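Long-range contacts in Abbfa_003403 (Acinetobacter baumannii, PDB 4ZXH), which probably assembles and releases a peptide product as a four-domain nonribosomal peptide synthetase, with condensation, adenylation, phosphopantetheine-bearing carrier and thioesterase domains: residues E981-T985 and H1017-F1022; G1135-A1141 and V1161-T1165; F1214-L1218 and A1231-R1237. All coordinates share one frame; numbering follows the deposited sequence.

Contact 1 (E981-T985 and H1017-F1022); sequences ELCTT and HLKKAF
E981 and F1022 run past each other in opposite directions, with the carboxylate and the ring turned 69° apart. CG of E981 lies anti to the backbone N (chi1 179°), which carries the methylenes toward F1022; its CG stands 3.7 Å from F1022 CZ. A bend at chi2 then takes the carboxylate past the ring to the methyl of A1021, where OE2 is 3.8 Å from A1021 CB. Beside them, L982 and L1018 cross at about a right angle, their CD2 atoms 3.6 Å apart. The same L982 CD2 also lies in the plane of the F1022 ring, at its edge, 3.9 Å from CE2. The two helices, running roughly antiparallel, belong to the helical bundle of a carrier domain; helix 1008-1022 begins at the phosphopantetheine, and helix 1037-1046 packs against L982, L1018 and F1022 through V1037, L1040 and I1044. At the far end T985 and H1017 approach from opposite directions, T985 CG2 coming obliquely to within 3.5 Å of H1017 ND1. The T985 hydroxyl turns back on its own helix, where OG1 donates to E981 O at 2.8 Å from the opposite face of the carbonyl plane to T985 N.

Contact 2 (G1135-A1141 and V1161-T1165); sequences GWCFGGA and VMIDT
T1165 reaches across to the turn around C1137, and its branches meet different parts of that turn. CB sits 3.4 Å from C1137 O. Beyond it, OG1 lies beside the backbone N of T1165 (chi1 -59°) and donates a hydrogen bond of 2.9 Å to C1137 O, arriving in the carbonyl plane on a lone pair; it also rests 3.4 Å from G1140 CA. The other branch, CG2, also lies against C1137 O and reaches on to the first turn of the helix, 3.6 Å from A1141 N. Before this anchor, strands 1131-1136 and 1157-1163 pair in parallel: G1135 N donates to V1161 O, I1163 N to G1135 O, and C1137 N to I1163 O at 2.9 Å and a nearly straight 172°. W1136 crosses I1163 at about a right angle, CD1 standing 4.0 Å from I1163 CG2, while its NE1 donates to H1297 O and C1137 CB covers the centre of one face of the indole. This is the beta-alpha-beta unit of an alpha/beta-hydrolase thioesterase. The G-W-C-F-G sequence and the strained, positive-phi backbone of C1137 (phi 54°) between strand and helix fit a nucleophile elbow, probably with a Cys-His-Asp triad, since D1164 OD2 bonds H1297 ND1 and the C1137 side chain touches H1297. Backbone N and O of the probable nucleophile are thus both tied to residues flanking D1164, I1163 and T1165, so that the hydrogen bonds fix the cysteine's backbone relative to the aspartate that holds the histidine.

Contact 3 (F1214-L1218 and A1231-R1237); sequences FDHVL and ADPSDFR
F1236 presses its ring against L1218, V1217 and F1214 where helix 1210-1223 meets the capped start of helix 1233-1251; the axes of 1214-1218 and 1233-1237 are perpendicular (90°), 10.3 Å apart at closest approach. In sequence, both helices come between strands 1157-1163 and 1262-1267, in the insertion that probably forms the lid of this thioesterase. With its first torsion extended, F1236 turns its ring toward helix 1210-1223. Over one face, toward the rim, lie L1218 CB and the carbonyl oxygen of F1214. L1218 slides past in the opposite sense, CD1 3.9 Å from F1236 CD1, and its other methyl, CD2, packs on the backbone of the helix start, 3.9 Å from D1232 O. The V1217 and F1236 side chains cross at about a right angle, V1217 CG1 coming obliquely to 3.5 Å from F1236 CZ, and F1214 CB adds a contact to CE2. F1186 meets the F1236 ring from outside the pair, and L1183 of helix 1179-1191 touches F1214 and V1217. Beyond this cluster, the guanidinium of R1237 and the ring of F1214 stand 81° apart: the ring edge, through CE2, points at the face of the guanidinium.

Behind these contacts, a capping box closes the first turn of the helix that carries F1236. D1235 N donates to D1232 OD1 and D1232 N returns a bond to D1235 OD2. The hydroxyl of S1234 is a second donor to D1232 OD1, 2.8 Å from OG and on the syn side, 35° out of the carboxylate plane, while D1235 N meets the same oxygen at 2.7 Å nearly along its C-O axis.

How the contacts relate
The three contacts follow one another along the chain without touching. Contact 1 lies in the carrier domain, contacts 2 and 3 in the thioesterase that follows it. The centres of contacts 1 and 2 are 26 Å apart, with nearest atoms about 16 Å apart, whereas the nearest atoms of contacts 1 and 3 are about 13 Å apart. Contact 2 holds the probable catalytic cysteine and aspartate. Contact 3, its centre about 28 Å from that of contact 2, reaches the same neighbourhood through helix 1233-1251: the start of that helix is in contact 3, and N1246 and L1250 farther along touch F1138, next to the cysteine. The phosphopantetheine stands at the other end of the helix that supplies 1017-1022.

Contact 1 (E981-T985 and H1017-F1022)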
ATOM      1  N   GLU A 981      -6.696 -27.196  10.827  1.00 24.70           N
ATOM      2  CA  GLU A 981      -5.658 -26.926  11.817  1.00 32.68           C
ATOM      3  C   GLU A 981      -5.448 -25.420  12.074  1.00 38.46           C
ATOM      4  O   GLU A 981      -5.231 -25.005  13.210  1.00 37.69           O
ATOM      5  CB  GLU A 981      -4.336 -27.560  11.392  1.00 37.81           C
ATOM      6  CG  GLU A 981      -3.199 -27.298  12.365  1.00 51.86           C
ATOM      7  CD  GLU A 981      -2.893 -28.474  13.285  1.00 65.65           C
ATOM      8  OE1 GLU A 981      -2.952 -29.637  12.817  1.00 68.81           O
ATOM      9  OE2 GLU A 981      -2.596 -28.226  14.481  1.00 71.96           O
ATOM     10  N   LEU A 982      -5.512 -24.599  11.034  1.00 38.75           N
ATOM     11  CA  LEU A 982      -5.357 -23.159  11.232  1.00 29.44           C
ATOM     12  C   LEU A 982      -6.565 -22.560  11.954  1.00 30.66           C
ATOM     13  O   LEU A 982      -6.406 -21.691  12.804  1.00 36.50           O
ATOM     14  CB  LEU A 982      -5.139 -22.443   9.899  1.00 25.50           C
ATOM     15  CG  LEU A 982      -3.852 -22.832   9.163  1.00 30.12           C
ATOM     16  CD1 LEU A 982      -3.818 -22.260   7.728  1.00 22.75           C
ATOM     17  CD2 LEU A 982      -2.633 -22.398   9.984  1.00 29.31           C
ATOM     18  N   CYS A 983      -7.770 -23.021  11.632  1.00 22.86           N
ATOM     19  CA  CYS A 983      -8.950 -22.478  12.290  1.00 24.35           C
ATOM     20  C   CYS A 983      -8.909 -22.781  13.767  1.00 27.68           C
ATOM     21  O   CYS A 983      -9.020 -21.873  14.587  1.00 38.35           O
ATOM     22  CB  CYS A 983     -10.243 -23.024  11.690  1.00 26.77           C
ATOM     23  SG  CYS A 983     -10.744 -22.194  10.196  1.00 46.12           S
ATOM     24  N   THR A 984      -8.742 -24.053  14.107  1.00 26.61           N
ATOM     25  CA  THR A 984      -8.575 -24.427  15.506  1.00 31.12           C
ATOM     26  C   THR A 984      -7.464 -23.618  16.194  1.00 27.83           C
ATOM     27  O   THR A 984      -7.602 -23.212  17.340  1.00 23.44           O
ATOM     28  CB  THR A 984      -8.280 -25.903  15.630  1.00 19.55           C
ATOM     29  OG1 THR A 984      -9.434 -26.615  15.198  1.00 50.74           O
ATOM     30  CG2 THR A 984      -8.046 -26.258  17.051  1.00 29.24           C
ATOM     31  N   THR A 985      -6.380 -23.338  15.484  1.00 26.31           N
ATOM     32  CA  THR A 985      -5.301 -22.592  16.111  1.00 29.23           C
ATOM     33  C   THR A 985      -5.691 -21.123  16.301  1.00 29.31           C
ATOM     34  O   THR A 985      -5.507 -20.567  17.388  1.00 28.32           O
ATOM     35  CB  THR A 985      -4.003 -22.700  15.324  1.00 27.36           C
ATOM     36  OG1 THR A 985      -3.595 -24.072  15.292  1.00 43.83           O
ATOM     37  CG2 THR A 985      -2.953 -21.980  16.038  1.00 23.04           C
ATOM     38  N   HIS A1017       3.886 -21.869  17.267  1.00 46.91           N
ATOM     39  CA  HIS A1017       3.042 -23.052  17.336  1.00 37.39           C
ATOM     40  C   HIS A1017       2.898 -23.705  15.957  1.00 38.72           C
ATOM     41  O   HIS A1017       3.068 -24.914  15.822  1.00 38.17           O
ATOM     42  CB  HIS A1017       1.668 -22.702  17.892  1.00 22.53           C
ATOM     43  CG  HIS A1017       0.749 -23.875  17.971  1.00 33.52           C
ATOM     44  ND1 HIS A1017      -0.304 -24.058  17.099  1.00 37.17           N
ATOM     45  CD2 HIS A1017       0.744 -24.944  18.801  1.00 31.38           C
ATOM     46  CE1 HIS A1017      -0.929 -25.183  17.397  1.00 40.49           C
ATOM     47  NE2 HIS A1017      -0.310 -25.739  18.423  1.00 42.94           N
ATOM     48  N   LEU A1018       2.592 -22.905  14.936  1.00 36.87           N
ATOM     49  CA  LEU A1018       2.439 -23.428  13.575  1.00 36.45           C
ATOM     50  C   LEU A1018       3.704 -24.125  13.054  1.00 41.92           C
ATOM     51  O   LEU A1018       3.600 -25.100  12.310  1.00 47.32           O
ATOM     52  CB  LEU A1018       2.034 -22.309  12.618  1.00 24.50           C
ATOM     53  CG  LEU A1018       0.595 -21.863  12.829  1.00 29.07           C
ATOM     54  CD1 LEU A1018       0.218 -20.737  11.874  1.00 17.76           C
ATOM     55  CD2 LEU A1018      -0.352 -23.065  12.690  1.00 21.79           C
ATOM     56  N   LYS A1019       4.883 -23.617  13.428  1.00 29.43           N
ATOM     57  CA  LYS A1019       6.142 -24.284  13.109  1.00 34.55           C
ATOM     58  C   LYS A1019       6.137 -25.709  13.647  1.00 41.97           C
ATOM     59  O   LYS A1019       6.458 -26.641  12.913  1.00 50.96           O
ATOM     60  CB  LYS A1019       7.353 -23.538  13.694  1.00 42.96           C
ATOM     61  CG  LYS A1019       7.837 -22.308  12.943  1.00 49.81           C
ATOM     62  CD  LYS A1019       9.110 -21.762  13.616  1.00 61.67           C
ATOM     63  CE  LYS A1019       9.507 -20.383  13.085  1.00 68.65           C
ATOM     64  NZ  LYS A1019      10.654 -19.766  13.816  1.00 68.38           N
ATOM     65  N   LYS A1020       5.802 -25.879  14.928  1.00 34.88           N
ATOM     66  CA  LYS A1020       5.722 -27.222  15.511  1.00 41.91           C
ATOM     67  C   LYS A1020       4.660 -28.100  14.822  1.00 49.45           C
ATOM     68  O   LYS A1020       4.902 -29.274  14.531  1.00 60.07           O
ATOM     69  CB  LYS A1020       5.422 -27.154  17.010  1.00 44.94           C
ATOM     70  CG  LYS A1020       6.651 -27.125  17.895  1.00 61.45           C
ATOM     71  CD  LYS A1020       6.280 -27.300  19.366  1.00 66.11           C
ATOM     72  N   ALA A1021       3.492 -27.525  14.555  1.00 41.03           N
ATOM     73  CA  ALA A1021       2.352 -28.290  14.070  1.00 48.23           C
ATOM     74  C   ALA A1021       2.560 -28.822  12.654  1.00 53.95           C
ATOM     75  O   ALA A1021       1.963 -29.832  12.268  1.00 54.57           O
ATOM     76  CB  ALA A1021       1.063 -27.428  14.131  1.00 24.90           C
ATOM     77  N   PHE A1022       3.397 -28.142  11.877  1.00 56.28           N
ATOM     78  CA  PHE A1022       3.511 -28.438  10.451  1.00 50.46           C
ATOM     79  C   PHE A1022       4.898 -28.944  10.063  1.00 55.72           C
ATOM     80  O   PHE A1022       5.061 -29.561   9.005  1.00 56.27           O
ATOM     81  CB  PHE A1022       3.138 -27.196   9.615  1.00 39.77           C
ATOM     82  CG  PHE A1022       1.650 -26.948   9.530  1.00 39.90           C
ATOM     83  CD1 PHE A1022       0.794 -27.932   9.061  1.00 45.05           C
ATOM     84  CD2 PHE A1022       1.109 -25.740   9.906  1.00 38.84           C
ATOM     85  CE1 PHE A1022      -0.568 -27.718   8.992  1.00 37.83           C
ATOM     86  CE2 PHE A1022      -0.251 -25.523   9.835  1.00 35.23           C
ATOM     87  CZ  PHE A1022      -1.089 -26.514   9.382  1.00 33.73           C
TER

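Contact 2 (G1135-A1141 and V1161-T1165)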
ATOM      1  N   GLY A1135     -16.621 -41.020  19.010  1.00 19.30           N
ATOM      2  CA  GLY A1135     -16.636 -40.808  17.580  1.00 18.14           C
ATOM      3  C   GLY A1135     -18.049 -40.641  17.045  1.00 27.48           C
ATOM      4  O   GLY A1135     -19.046 -41.120  17.629  1.00 18.09           O
ATOM      5  N   TRP A1136     -18.136 -39.923  15.932  1.00 17.75           N
ATOM      6  CA  TRP A1136     -19.399 -39.765  15.257  1.00 23.55           C
ATOM      7  C   TRP A1136     -19.413 -40.812  14.164  1.00 25.35           C
ATOM      8  O   TRP A1136     -18.387 -41.050  13.535  1.00 25.89           O
ATOM      9  CB  TRP A1136     -19.568 -38.343  14.696  1.00 15.77           C
ATOM     10  CG  TRP A1136     -20.646 -38.299  13.677  1.00 17.38           C
ATOM     11  CD1 TRP A1136     -21.992 -38.370  13.905  1.00 15.64           C
ATOM     12  CD2 TRP A1136     -20.483 -38.219  12.262  1.00 27.36           C
ATOM     13  NE1 TRP A1136     -22.681 -38.317  12.713  1.00 17.62           N
ATOM     14  CE2 TRP A1136     -21.776 -38.233  11.685  1.00 29.66           C
ATOM     15  CE3 TRP A1136     -19.370 -38.131  11.414  1.00 29.89           C
ATOM     16  CZ2 TRP A1136     -21.985 -38.173  10.307  1.00 28.52           C
ATOM     17  CZ3 TRP A1136     -19.581 -38.065  10.030  1.00 28.18           C
ATOM     18  CH2 TRP A1136     -20.876 -38.096   9.498  1.00 26.30           C
ATOM     19  N   CYS A1137     -20.549 -41.459  13.944  1.00 32.11           N
ATOM     20  CA  CYS A1137     -20.637 -42.465  12.881  1.00 34.01           C
ATOM     21  C   CYS A1137     -19.533 -43.537  13.042  1.00 30.80           C
ATOM     22  O   CYS A1137     -19.348 -44.107  14.124  1.00 32.93           O
ATOM     23  CB  CYS A1137     -20.550 -41.777  11.508  1.00 27.86           C
ATOM     24  SG  CYS A1137     -20.958 -42.793  10.050  1.00 34.73           S
ATOM     25  N   PHE A1138     -18.785 -43.776  11.974  1.00 17.05           N
ATOM     26  CA  PHE A1138     -17.724 -44.784  11.943  1.00 23.23           C
ATOM     27  C   PHE A1138     -16.646 -44.559  13.023  1.00 26.64           C
ATOM     28  O   PHE A1138     -16.038 -45.512  13.523  1.00 24.72           O
ATOM     29  CB  PHE A1138     -17.119 -44.788  10.546  1.00 22.79           C
ATOM     30  CG  PHE A1138     -16.051 -45.806  10.330  1.00 29.78           C
ATOM     31  CD1 PHE A1138     -16.357 -47.150  10.274  1.00 31.09           C
ATOM     32  CD2 PHE A1138     -14.736 -45.407  10.116  1.00 27.98           C
ATOM     33  CE1 PHE A1138     -15.363 -48.089  10.053  1.00 34.21           C
ATOM     34  CE2 PHE A1138     -13.741 -46.336   9.885  1.00 25.53           C
ATOM     35  CZ  PHE A1138     -14.055 -47.679   9.853  1.00 25.76           C
ATOM     36  N   GLY A1139     -16.431 -43.300  13.403  1.00 22.16           N
ATOM     37  CA  GLY A1139     -15.560 -42.996  14.531  1.00 24.44           C
ATOM     38  C   GLY A1139     -15.901 -43.807  15.783  1.00 30.98           C
ATOM     39  O   GLY A1139     -15.010 -44.351  16.437  1.00 32.65           O
ATOM     40  N   GLY A1140     -17.194 -43.887  16.106  1.00 26.19           N
ATOM     41  CA  GLY A1140     -17.678 -44.755  17.164  1.00 33.84           C
ATOM     42  C   GLY A1140     -17.200 -46.196  17.041  1.00 38.44           C
ATOM     43  O   GLY A1140     -16.827 -46.807  18.054  1.00 40.72           O
ATOM     44  N   ALA A1141     -17.187 -46.740  15.818  1.00 31.20           N
ATOM     45  CA  ALA A1141     -16.734 -48.123  15.602  1.00 22.50           C
ATOM     46  C   ALA A1141     -15.226 -48.287  15.844  1.00 29.28           C
ATOM     47  O   ALA A1141     -14.798 -49.271  16.431  1.00 31.74           O
ATOM     48  CB  ALA A1141     -17.087 -48.584  14.225  1.00 22.17           C
ATOM     49  N   VAL A1161     -18.125 -42.511  23.829  1.00 24.62           N
ATOM     50  CA  VAL A1161     -19.209 -41.715  23.288  1.00 23.44           C
ATOM     51  C   VAL A1161     -19.444 -42.037  21.819  1.00 27.65           C
ATOM     52  O   VAL A1161     -18.563 -41.845  20.987  1.00 23.99           O
ATOM     53  CB  VAL A1161     -18.944 -40.232  23.430  1.00 28.02           C
ATOM     54  CG1 VAL A1161     -20.063 -39.455  22.771  1.00 26.43           C
ATOM     55  CG2 VAL A1161     -18.856 -39.866  24.891  1.00 37.01           C
ATOM     56  N   MET A1162     -20.629 -42.536  21.490  1.00 26.13           N
ATOM     57  CA  MET A1162     -20.910 -42.851  20.099  1.00 21.10           C
ATOM     58  C   MET A1162     -22.075 -42.045  19.620  1.00 25.80           C
ATOM     59  O   MET A1162     -23.186 -42.180  20.136  1.00 31.74           O
ATOM     60  CB  MET A1162     -21.207 -44.334  19.913  1.00 26.96           C
ATOM     61  CG  MET A1162     -20.010 -45.248  20.071  1.00 24.43           C
ATOM     62  SD  MET A1162     -20.602 -46.933  19.963  1.00 28.08           S
ATOM     63  CE  MET A1162     -19.339 -47.827  20.873  1.00 34.04           C
ATOM     64  N   ILE A1163     -21.831 -41.206  18.625  1.00 21.05           N
ATOM     65  CA  ILE A1163     -22.897 -40.373  18.103  1.00 22.18           C
ATOM     66  C   ILE A1163     -23.438 -40.973  16.799  1.00 26.14           C
ATOM     67  O   ILE A1163     -22.750 -40.996  15.776  1.00 25.61           O
ATOM     68  CB  ILE A1163     -22.414 -38.937  17.903  1.00 24.58           C
ATOM     69  CG1 ILE A1163     -21.720 -38.457  19.185  1.00 26.74           C
ATOM     70  CG2 ILE A1163     -23.582 -38.038  17.590  1.00 22.90           C
ATOM     71  CD1 ILE A1163     -21.006 -37.153  19.047  1.00 22.64           C
ATOM     72  N   ASP A1164     -24.668 -41.486  16.880  1.00 19.39           N
ATOM     73  CA  ASP A1164     -25.351 -42.163  15.783  1.00 23.36           C
ATOM     74  C   ASP A1164     -24.459 -43.151  15.008  1.00 24.48           C
ATOM     75  O   ASP A1164     -24.455 -43.195  13.783  1.00 24.39           O
ATOM     76  CB  ASP A1164     -25.955 -41.138  14.832  1.00 18.23           C
ATOM     77  CG  ASP A1164     -27.203 -41.663  14.134  1.00 31.12           C
ATOM     78  OD1 ASP A1164     -28.148 -42.109  14.833  1.00 38.45           O
ATOM     79  OD2 ASP A1164     -27.221 -41.661  12.881  1.00 34.31           O
ATOM     80  N   THR A1165     -23.710 -43.948  15.752  1.00 27.32           N
ATOM     81  CA  THR A1165     -22.832 -44.962  15.187  1.00 29.91           C
ATOM     82  C   THR A1165     -23.586 -46.229  14.864  1.00 32.52           C
ATOM     83  O   THR A1165     -24.121 -46.875  15.766  1.00 37.52           O
ATOM     84  CB  THR A1165     -21.710 -45.310  16.180  1.00 27.14           C
ATOM     85  OG1 THR A1165     -20.981 -44.127  16.472  1.00 26.29           O
ATOM     86  CG2 THR A1165     -20.775 -46.355  15.628  1.00 20.52           C
TER

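Contact 3 (F1214-L1218 and A1231-R1237)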
ATOM      1  N   PHE A1214     -13.354 -38.265 -11.899  1.00 37.64           N
ATOM      2  CA  PHE A1214     -12.684 -37.622 -10.771  1.00 39.97           C
ATOM      3  C   PHE A1214     -12.563 -36.131 -10.993  1.00 37.81           C
ATOM      4  O   PHE A1214     -12.589 -35.347 -10.046  1.00 38.99           O
ATOM      5  CB  PHE A1214     -11.290 -38.193 -10.533  1.00 50.42           C
ATOM      6  CG  PHE A1214     -11.284 -39.616 -10.092  1.00 65.11           C
ATOM      7  CD1 PHE A1214     -12.457 -40.268  -9.788  1.00 70.51           C
ATOM      8  CD2 PHE A1214     -10.099 -40.302  -9.966  1.00 79.19           C
ATOM      9  CE1 PHE A1214     -12.450 -41.587  -9.388  1.00 73.33           C
ATOM     10  CE2 PHE A1214     -10.088 -41.616  -9.556  1.00 84.25           C
ATOM     11  CZ  PHE A1214     -11.267 -42.259  -9.266  1.00 75.87           C
ATOM     12  N   ASP A1215     -12.399 -35.734 -12.246  1.00 30.88           N
ATOM     13  CA  ASP A1215     -12.354 -34.320 -12.549  1.00 38.67           C
ATOM     14  C   ASP A1215     -13.731 -33.710 -12.309  1.00 38.70           C
ATOM     15  O   ASP A1215     -13.835 -32.630 -11.730  1.00 40.27           O
ATOM     16  CB  ASP A1215     -11.878 -34.067 -13.986  1.00 50.47           C
ATOM     17  CG  ASP A1215     -10.404 -34.420 -14.189  1.00 68.73           C
ATOM     18  OD1 ASP A1215      -9.687 -34.666 -13.187  1.00 64.76           O
ATOM     19  OD2 ASP A1215      -9.960 -34.444 -15.362  1.00 81.27           O
ATOM     20  N   HIS A1216     -14.788 -34.405 -12.721  1.00 39.08           N
ATOM     21  CA  HIS A1216     -16.119 -33.838 -12.577  1.00 33.24           C
ATOM     22  C   HIS A1216     -16.457 -33.619 -11.105  1.00 36.06           C
ATOM     23  O   HIS A1216     -16.898 -32.537 -10.717  1.00 34.43           O
ATOM     24  CB  HIS A1216     -17.182 -34.709 -13.220  1.00 31.23           C
ATOM     25  CG  HIS A1216     -18.557 -34.139 -13.081  1.00 45.26           C
ATOM     26  ND1 HIS A1216     -18.947 -32.983 -13.723  1.00 42.37           N
ATOM     27  CD2 HIS A1216     -19.618 -34.531 -12.333  1.00 42.35           C
ATOM     28  CE1 HIS A1216     -20.196 -32.701 -13.396  1.00 40.61           C
ATOM     29  NE2 HIS A1216     -20.627 -33.622 -12.554  1.00 37.86           N
ATOM     30  N   VAL A1217     -16.233 -34.637 -10.283  1.00 35.56           N
ATOM     31  CA  VAL A1217     -16.533 -34.525  -8.861  1.00 30.33           C
ATOM     32  C   VAL A1217     -15.652 -33.467  -8.195  1.00 39.66           C
ATOM     33  O   VAL A1217     -16.127 -32.692  -7.361  1.00 46.91           O
ATOM     34  CB  VAL A1217     -16.379 -35.891  -8.144  1.00 24.04           C
ATOM     35  CG1 VAL A1217     -16.637 -35.758  -6.679  1.00 22.24           C
ATOM     36  CG2 VAL A1217     -17.334 -36.917  -8.746  1.00 24.85           C
ATOM     37  N   LEU A1218     -14.381 -33.398  -8.575  1.00 38.73           N
ATOM     38  CA  LEU A1218     -13.508 -32.389  -7.986  1.00 32.95           C
ATOM     39  C   LEU A1218     -14.046 -31.005  -8.293  1.00 28.38           C
ATOM     40  O   LEU A1218     -14.215 -30.189  -7.402  1.00 33.37           O
ATOM     41  CB  LEU A1218     -12.077 -32.521  -8.502  1.00 30.31           C
ATOM     42  CG  LEU A1218     -11.096 -31.449  -8.002  1.00 25.51           C
ATOM     43  CD1 LEU A1218     -11.076 -31.407  -6.485  1.00 32.85           C
ATOM     44  CD2 LEU A1218      -9.708 -31.700  -8.536  1.00 26.92           C
ATOM     45  N   ALA A1231      -6.889 -27.106  -4.741  1.00 32.36           N
ATOM     46  CA  ALA A1231      -6.737 -28.562  -4.616  1.00 34.72           C
ATOM     47  C   ALA A1231      -6.554 -29.175  -5.996  1.00 35.68           C
ATOM     48  O   ALA A1231      -7.279 -28.842  -6.933  1.00 38.76           O
ATOM     49  CB  ALA A1231      -7.950 -29.193  -3.908  1.00 23.20           C
ATOM     50  N   ASP A1232      -5.596 -30.078  -6.136  1.00 35.85           N
ATOM     51  CA  ASP A1232      -5.331 -30.658  -7.453  1.00 38.30           C
ATOM     52  C   ASP A1232      -5.916 -32.080  -7.521  1.00 39.81           C
ATOM     53  O   ASP A1232      -6.455 -32.582  -6.520  1.00 31.86           O
ATOM     54  CB  ASP A1232      -3.820 -30.614  -7.764  1.00 51.72           C
ATOM     55  CG  ASP A1232      -2.967 -31.376  -6.754  1.00 68.66           C
ATOM     56  OD1 ASP A1232      -3.428 -32.407  -6.224  1.00 71.71           O
ATOM     57  OD2 ASP A1232      -1.819 -30.937  -6.493  1.00 76.80           O
ATOM     58  N   PRO A1233      -5.862 -32.721  -8.702  1.00 40.12           N
ATOM     59  CA  PRO A1233      -6.426 -34.075  -8.759  1.00 34.23           C
ATOM     60  C   PRO A1233      -5.768 -35.077  -7.814  1.00 31.32           C
ATOM     61  O   PRO A1233      -6.452 -35.982  -7.341  1.00 40.44           O
ATOM     62  CB  PRO A1233      -6.195 -34.485 -10.214  1.00 31.81           C
ATOM     63  CG  PRO A1233      -6.219 -33.205 -10.953  1.00 39.21           C
ATOM     64  CD  PRO A1233      -5.544 -32.212 -10.048  1.00 39.53           C
ATOM     65  N   SER A1234      -4.477 -34.931  -7.539  1.00 32.66           N
ATOM     66  CA  SER A1234      -3.806 -35.894  -6.681  1.00 29.93           C
ATOM     67  C   SER A1234      -4.319 -35.740  -5.248  1.00 38.68           C
ATOM     68  O   SER A1234      -4.567 -36.730  -4.559  1.00 42.72           O
ATOM     69  CB  SER A1234      -2.294 -35.724  -6.747  1.00 31.69           C
ATOM     70  OG  SER A1234      -1.884 -34.710  -5.868  1.00 39.64           O
ATOM     71  N   ASP A1235      -4.489 -34.494  -4.814  1.00 32.23           N
ATOM     72  CA  ASP A1235      -5.103 -34.196  -3.522  1.00 34.72           C
ATOM     73  C   ASP A1235      -6.447 -34.918  -3.425  1.00 30.35           C
ATOM     74  O   ASP A1235      -6.783 -35.526  -2.401  1.00 26.32           O
ATOM     75  CB  ASP A1235      -5.304 -32.674  -3.330  1.00 38.77           C
ATOM     76  CG  ASP A1235      -3.987 -31.904  -3.130  1.00 44.67           C
ATOM     77  OD1 ASP A1235      -3.028 -32.477  -2.558  1.00 49.77           O
ATOM     78  OD2 ASP A1235      -3.915 -30.716  -3.546  1.00 47.77           O
ATOM     79  N   PHE A1236      -7.221 -34.853  -4.501  1.00 33.41           N
ATOM     80  CA  PHE A1236      -8.539 -35.470  -4.491  1.00 38.37           C
ATOM     81  C   PHE A1236      -8.415 -37.005  -4.340  1.00 34.55           C
ATOM     82  O   PHE A1236      -9.204 -37.619  -3.631  1.00 29.92           O
ATOM     83  CB  PHE A1236      -9.318 -35.074  -5.752  1.00 35.89           C
ATOM     84  CG  PHE A1236     -10.716 -35.634  -5.814  1.00 37.04           C
ATOM     85  CD1 PHE A1236     -11.762 -35.008  -5.146  1.00 39.62           C
ATOM     86  CD2 PHE A1236     -10.987 -36.782  -6.558  1.00 33.81           C
ATOM     87  CE1 PHE A1236     -13.058 -35.524  -5.203  1.00 34.52           C
ATOM     88  CE2 PHE A1236     -12.275 -37.305  -6.630  1.00 34.21           C
ATOM     89  CZ  PHE A1236     -13.312 -36.674  -5.944  1.00 38.43           C
ATOM     90  N   ARG A1237      -7.401 -37.608  -4.956  1.00 28.70           N
ATOM     91  CA  ARG A1237      -7.171 -39.043  -4.789  1.00 31.48           C
ATOM     92  C   ARG A1237      -6.911 -39.443  -3.331  1.00 36.68           C
ATOM     93  O   ARG A1237      -7.421 -40.475  -2.876  1.00 32.90           O
ATOM     94  CB  ARG A1237      -6.003 -39.516  -5.653  1.00 36.20           C
ATOM     95  CG  ARG A1237      -6.394 -39.893  -7.061  1.00 52.50           C
ATOM     96  CD  ARG A1237      -5.530 -41.032  -7.570  1.00 71.04           C
ATOM     97  NE  ARG A1237      -5.970 -41.491  -8.885  1.00 85.34           N
ATOM     98  CZ  ARG A1237      -6.831 -42.489  -9.074  1.00 94.72           C
ATOM     99  NH1 ARG A1237      -7.355 -43.124  -8.027  1.00 90.75           N
ATOM    100  NH2 ARG A1237      -7.179 -42.845 -10.311  1.00101.19           N
TER